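Local coordinates for Sel1 repeat family protein (Pseudomonas aeruginosa, PDB 6LCH), which probably acts as an immunity protein against the type VI secretion effector PldB and is built of Sel1-type helical repeats, at residues N182-Y190 with A216-D224. Numbering follows the deposited sequence.
Sequences NFPKALVYY and ASAMWYAPD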
ATOM      1  N   ASN A 182       1.657   6.256 -22.161  1.00 10.56           N
ATOM      2  CA  ASN A 182       0.870   7.468 -21.951  1.00 11.33           C
ATOM      3  C   ASN A 182       1.490   8.204 -20.766  1.00  8.14           C
ATOM      4  O   ASN A 182       1.057   8.052 -19.624  1.00  6.22           O
ATOM      5  CB  ASN A 182      -0.601   7.136 -21.703  1.00 11.12           C
ATOM      6  CG  ASN A 182      -1.502   8.354 -21.800  1.00 13.99           C
ATOM      7  OD1 ASN A 182      -1.095   9.474 -21.487  1.00 10.94           O
ATOM      8  ND2 ASN A 182      -2.741   8.139 -22.234  1.00 14.60           N
ATOM      9  N   PHE A 183       2.508   9.009 -21.051  1.00  8.38           N
ATOM     10  CA  PHE A 183       3.251   9.664 -19.976  1.00  7.45           C
ATOM     11  C   PHE A 183       2.405  10.644 -19.172  1.00  7.43           C
ATOM     12  O   PHE A 183       2.442  10.578 -17.931  1.00  8.02           O
ATOM     13  CB  PHE A 183       4.505  10.322 -20.558  1.00  9.24           C
ATOM     14  CG  PHE A 183       5.476   9.337 -21.150  1.00 10.10           C
ATOM     15  CD1 PHE A 183       5.517   8.030 -20.689  1.00  7.67           C
ATOM     16  CD2 PHE A 183       6.335   9.709 -22.167  1.00 10.48           C
ATOM     17  CE1 PHE A 183       6.399   7.116 -21.223  1.00  9.44           C
ATOM     18  CE2 PHE A 183       7.218   8.796 -22.711  1.00 12.25           C
ATOM     19  CZ  PHE A 183       7.253   7.500 -22.236  1.00 12.19           C
ATOM     20  N   PRO A 184       1.623  11.551 -19.774  1.00  7.99           N
ATOM     21  CA  PRO A 184       0.852  12.490 -18.943  1.00 10.41           C
ATOM     22  C   PRO A 184      -0.241  11.824 -18.129  1.00  8.68           C
ATOM     23  O   PRO A 184      -0.526  12.279 -17.018  1.00  6.93           O
ATOM     24  CB  PRO A 184       0.271  13.473 -19.964  1.00 15.74           C
ATOM     25  CG  PRO A 184       1.048  13.259 -21.214  1.00 18.28           C
ATOM     26  CD  PRO A 184       1.414  11.818 -21.205  1.00 12.08           C
ATOM     27  N   LYS A 185      -0.874  10.773 -18.647  1.00 10.44           N
ATOM     28  CA  LYS A 185      -1.817  10.028 -17.821  1.00 10.36           C
ATOM     29  C   LYS A 185      -1.095   9.251 -16.732  1.00  7.76           C
ATOM     30  O   LYS A 185      -1.639   9.066 -15.637  1.00  8.95           O
ATOM     31  CB  LYS A 185      -2.649   9.084 -18.684  1.00 11.51           C
ATOM     32  CG  LYS A 185      -3.837   8.477 -17.964  1.00 12.58           C
ATOM     33  CD  LYS A 185      -4.827   7.906 -18.955  1.00 17.07           C
ATOM     34  CE  LYS A 185      -6.204   8.499 -18.769  1.00 18.94           C
ATOM     35  NZ  LYS A 185      -7.109   8.074 -19.871  1.00 21.66           N
ATOM     36  N   ALA A 186       0.127   8.793 -17.011  1.00  7.22           N
ATOM     37  CA  ALA A 186       0.927   8.149 -15.978  1.00  6.78           C
ATOM     38  C   ALA A 186       1.278   9.135 -14.874  1.00  6.92           C
ATOM     39  O   ALA A 186       1.205   8.799 -13.687  1.00  5.89           O
ATOM     40  CB  ALA A 186       2.197   7.555 -16.588  1.00  6.70           C
ATOM     41  N   LEU A 187       1.643  10.362 -15.252  1.00  5.48           N
ATOM     42  CA  LEU A 187       2.002  11.377 -14.268  1.00  7.80           C
ATOM     43  C   LEU A 187       0.816  11.749 -13.387  1.00  8.23           C
ATOM     44  O   LEU A 187       0.998  12.063 -12.207  1.00 10.87           O
ATOM     45  CB  LEU A 187       2.550  12.613 -14.980  1.00  9.36           C
ATOM     46  CG  LEU A 187       3.521  13.513 -14.213  1.00 12.59           C
ATOM     47  CD1 LEU A 187       4.785  12.758 -13.826  1.00 10.05           C
ATOM     48  CD2 LEU A 187       3.865  14.738 -15.044  1.00 11.67           C
ATOM     49  N   VAL A 188      -0.399  11.730 -13.941  1.00  8.52           N
ATOM     50  CA  VAL A 188      -1.588  12.019 -13.142  1.00  7.13           C
ATOM     51  C   VAL A 188      -1.723  11.001 -12.016  1.00  8.40           C
ATOM     52  O   VAL A 188      -1.999  11.354 -10.863  1.00 11.78           O
ATOM     53  CB  VAL A 188      -2.843  12.043 -14.033  1.00  8.68           C
ATOM     54  CG1 VAL A 188      -4.111  11.988 -13.177  1.00 10.86           C
ATOM     55  CG2 VAL A 188      -2.843  13.280 -14.917  1.00  9.44           C
ATOM     56  N   TYR A 189      -1.503   9.724 -12.333  1.00  8.58           N
ATOM     57  CA  TYR A 189      -1.718   8.661 -11.359  1.00  8.74           C
ATOM     58  C   TYR A 189      -0.574   8.552 -10.357  1.00  7.56           C
ATOM     59  O   TYR A 189      -0.803   8.208  -9.191  1.00  6.24           O
ATOM     60  CB  TYR A 189      -1.929   7.338 -12.084  1.00  7.15           C
ATOM     61  CG  TYR A 189      -3.371   7.115 -12.454  1.00  8.76           C
ATOM     62  CD1 TYR A 189      -3.752   6.884 -13.768  1.00  9.23           C
ATOM     63  CD2 TYR A 189      -4.360   7.161 -11.483  1.00  9.88           C
ATOM     64  CE1 TYR A 189      -5.084   6.682 -14.098  1.00 11.73           C
ATOM     65  CE2 TYR A 189      -5.683   6.967 -11.800  1.00  9.20           C
ATOM     66  CZ  TYR A 189      -6.041   6.723 -13.104  1.00 11.78           C
ATOM     67  OH  TYR A 189      -7.364   6.528 -13.398  1.00 13.24           O
ATOM     68  N   TYR A 190       0.663   8.806 -10.792  1.00  5.67           N
ATOM     69  CA  TYR A 190       1.759   8.894  -9.834  1.00  7.42           C
ATOM     70  C   TYR A 190       1.497   9.999  -8.819  1.00  7.79           C
ATOM     71  O   TYR A 190       1.787   9.841  -7.626  1.00  7.11           O
ATOM     72  CB  TYR A 190       3.084   9.148 -10.552  1.00  6.48           C
ATOM     73  CG  TYR A 190       3.712   7.943 -11.223  1.00  6.09           C
ATOM     74  CD1 TYR A 190       4.099   6.826 -10.490  1.00  5.94           C
ATOM     75  CD2 TYR A 190       3.939   7.936 -12.590  1.00  6.76           C
ATOM     76  CE1 TYR A 190       4.687   5.730 -11.112  1.00  7.77           C
ATOM     77  CE2 TYR A 190       4.518   6.850 -13.218  1.00  6.24           C
ATOM     78  CZ  TYR A 190       4.894   5.754 -12.479  1.00  6.00           C
ATOM     79  OH  TYR A 190       5.470   4.681 -13.124  1.00  7.06           O
ATOM     80  N   ALA A 216      14.995   9.706 -20.662  1.00 10.35           N
ATOM     81  CA  ALA A 216      14.170   8.510 -20.799  1.00 11.34           C
ATOM     82  C   ALA A 216      13.491   8.151 -19.482  1.00  6.78           C
ATOM     83  O   ALA A 216      12.288   7.871 -19.446  1.00  8.82           O
ATOM     84  CB  ALA A 216      15.023   7.343 -21.303  1.00  9.02           C
ATOM     85  N   SER A 217      14.245   8.165 -18.380  1.00 11.90           N
ATOM     86  CA  SER A 217      13.661   7.838 -17.082  1.00 11.94           C
ATOM     87  C   SER A 217      12.667   8.888 -16.608  1.00 10.54           C
ATOM     88  O   SER A 217      11.807   8.577 -15.776  1.00 10.47           O
ATOM     89  CB  SER A 217      14.755   7.665 -16.034  1.00 11.48           C
ATOM     90  OG  SER A 217      15.391   6.411 -16.160  1.00 15.27           O
ATOM     91  N   ALA A 218      12.765  10.114 -17.114  1.00  9.80           N
ATOM     92  CA  ALA A 218      11.866  11.195 -16.743  1.00 11.62           C
ATOM     93  C   ALA A 218      10.699  11.344 -17.709  1.00  9.32           C
ATOM     94  O   ALA A 218       9.995  12.357 -17.660  1.00  7.53           O
ATOM     95  CB  ALA A 218      12.639  12.512 -16.648  1.00 12.44           C
ATOM     96  N   MET A 219      10.464  10.354 -18.569  1.00 11.21           N
ATOM     97  CA  MET A 219       9.426  10.408 -19.597  1.00 11.91           C
ATOM     98  C   MET A 219       9.547  11.659 -20.463  1.00 11.32           C
ATOM     99  O   MET A 219       8.551  12.137 -21.018  1.00 11.95           O
ATOM    100  CB  MET A 219       8.026  10.308 -18.976  1.00  8.14           C
ATOM    101  CG  MET A 219       7.920   9.215 -17.915  1.00 11.50           C
ATOM    102  SD  MET A 219       6.238   8.797 -17.420  1.00 10.39           S
ATOM    103  CE  MET A 219       5.943   9.867 -16.023  1.00  9.53           C
ATOM    104  N   TRP A 220      10.766  12.195 -20.572  1.00 12.06           N
ATOM    105  CA  TRP A 220      11.066  13.375 -21.381  1.00  9.90           C
ATOM    106  C   TRP A 220      10.318  14.610 -20.889  1.00 12.76           C
ATOM    107  O   TRP A 220      10.026  15.523 -21.663  1.00 13.74           O
ATOM    108  CB  TRP A 220      10.786  13.113 -22.864  1.00 12.99           C
ATOM    109  CG  TRP A 220      11.749  12.126 -23.429  1.00 14.22           C
ATOM    110  CD1 TRP A 220      13.033  12.371 -23.827  1.00 14.54           C
ATOM    111  CD2 TRP A 220      11.529  10.726 -23.623  1.00 14.82           C
ATOM    112  NE1 TRP A 220      13.618  11.210 -24.276  1.00 16.01           N
ATOM    113  CE2 TRP A 220      12.716  10.186 -24.159  1.00 12.49           C
ATOM    114  CE3 TRP A 220      10.439   9.876 -23.405  1.00 16.57           C
ATOM    115  CZ2 TRP A 220      12.844   8.836 -24.480  1.00 16.42           C
ATOM    116  CZ3 TRP A 220      10.567   8.536 -23.725  1.00 15.81           C
ATOM    117  CH2 TRP A 220      11.761   8.029 -24.255  1.00 18.39           C
ATOM    118  N   TYR A 221      10.003  14.647 -19.597  1.00 10.29           N
ATOM    119  CA  TYR A 221       9.490  15.862 -18.989  1.00 11.66           C
ATOM    120  C   TYR A 221      10.638  16.822 -18.706  1.00 11.62           C
ATOM    121  O   TYR A 221      11.752  16.412 -18.366  1.00 10.21           O
ATOM    122  CB  TYR A 221       8.736  15.547 -17.699  1.00 11.79           C
ATOM    123  CG  TYR A 221       7.283  15.206 -17.934  1.00 12.60           C
ATOM    124  CD1 TYR A 221       6.875  13.886 -18.072  1.00  9.71           C
ATOM    125  CD2 TYR A 221       6.327  16.205 -18.038  1.00 12.65           C
ATOM    126  CE1 TYR A 221       5.556  13.572 -18.294  1.00 10.44           C
ATOM    127  CE2 TYR A 221       5.005  15.901 -18.261  1.00 13.44           C
ATOM    128  CZ  TYR A 221       4.626  14.582 -18.392  1.00 13.95           C
ATOM    129  OH  TYR A 221       3.311  14.276 -18.612  1.00 12.48           O
ATOM    130  N   ALA A 222      10.370  18.108 -18.871  1.00 11.09           N
ATOM    131  CA  ALA A 222      11.405  19.087 -18.603  1.00 12.03           C
ATOM    132  C   ALA A 222      11.693  19.134 -17.104  1.00 13.48           C
ATOM    133  O   ALA A 222      10.763  19.087 -16.291  1.00 14.31           O
ATOM    134  CB  ALA A 222      10.996  20.467 -19.107  1.00 13.69           C
ATOM    135  N   PRO A 223      12.965  19.178 -16.709  1.00 11.77           N
ATOM    136  CA  PRO A 223      13.295  19.354 -15.292  1.00 12.40           C
ATOM    137  C   PRO A 223      12.626  20.595 -14.718  1.00 13.47           C
ATOM    138  O   PRO A 223      12.357  21.570 -15.424  1.00  9.20           O
ATOM    139  CB  PRO A 223      14.820  19.496 -15.298  1.00 15.09           C
ATOM    140  CG  PRO A 223      15.265  18.749 -16.520  1.00 16.12           C
ATOM    141  CD  PRO A 223      14.141  18.827 -17.525  1.00 12.12           C
ATOM    142  N   ASP A 224      12.357  20.545 -13.416  1.00 13.41           N
ATOM    143  CA  ASP A 224      11.628  21.613 -12.735  1.00 14.76           C
ATOM    144  C   ASP A 224      12.155  21.675 -11.311  1.00 17.23           C
ATOM    145  O   ASP A 224      11.981  20.723 -10.544  1.00 16.22           O
ATOM    146  CB  ASP A 224      10.123  21.353 -12.771  1.00 15.59           C
ATOM    147  CG  ASP A 224       9.298  22.574 -12.386  1.00 17.89           C
ATOM    148  OD1 ASP A 224       9.744  23.358 -11.520  1.00 18.24           O
ATOM    149  OD2 ASP A 224       8.195  22.746 -12.949  1.00 16.10           O
TER
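F183, M219 and Y221 form the middle of a buried, largely apolar contact in which the first turns of helix 183-195, part of a Sel1 repeat, receive the loop joining helices 199-208 and 225-240. Two overlapping beta turns shape that loop, type I from A216 to M219 and type I' from A218 to Y221, and they present M219 and Y221 to the helix. M219 puts its CB over one face of the F183 ring, 3.7 Å from the centroid, while its SD comes in obliquely, 3.4 Å from F183 CD1, a Met-aromatic contact. The thioether then bends at chi3 (-92°), turning CE away from the phenyl and toward L187, 3.8 Å from its CD1. At the far rim of the same phenyl, F183 CE2 meets W220 CE3 at 3.5 Å; the two rings touch rim to rim, their planes 36° apart, without stacking.

The other methyl of L187, CD2, meets Y221. With CG of L187 anti to the backbone N (chi1 -154°), CD2 reaches over the tyrosine face, 3.8 Å from its centroid in a CH-pi contact. The phenol OH goes on to the helix start, 3.1 Å from P184 CA; P184 N has no hydrogen to give it. N182 caps this helix end, its OD1 accepting from K185 N at 3.1 Å.

Around these side chains, H258 of the C-terminal segment bonds M219 O and meets Y221 edge-to-face. Helix 199-208 packs against M219 through F204 and against L187 and Y221 through V208, while K177 of helix 166-178 also touches M219.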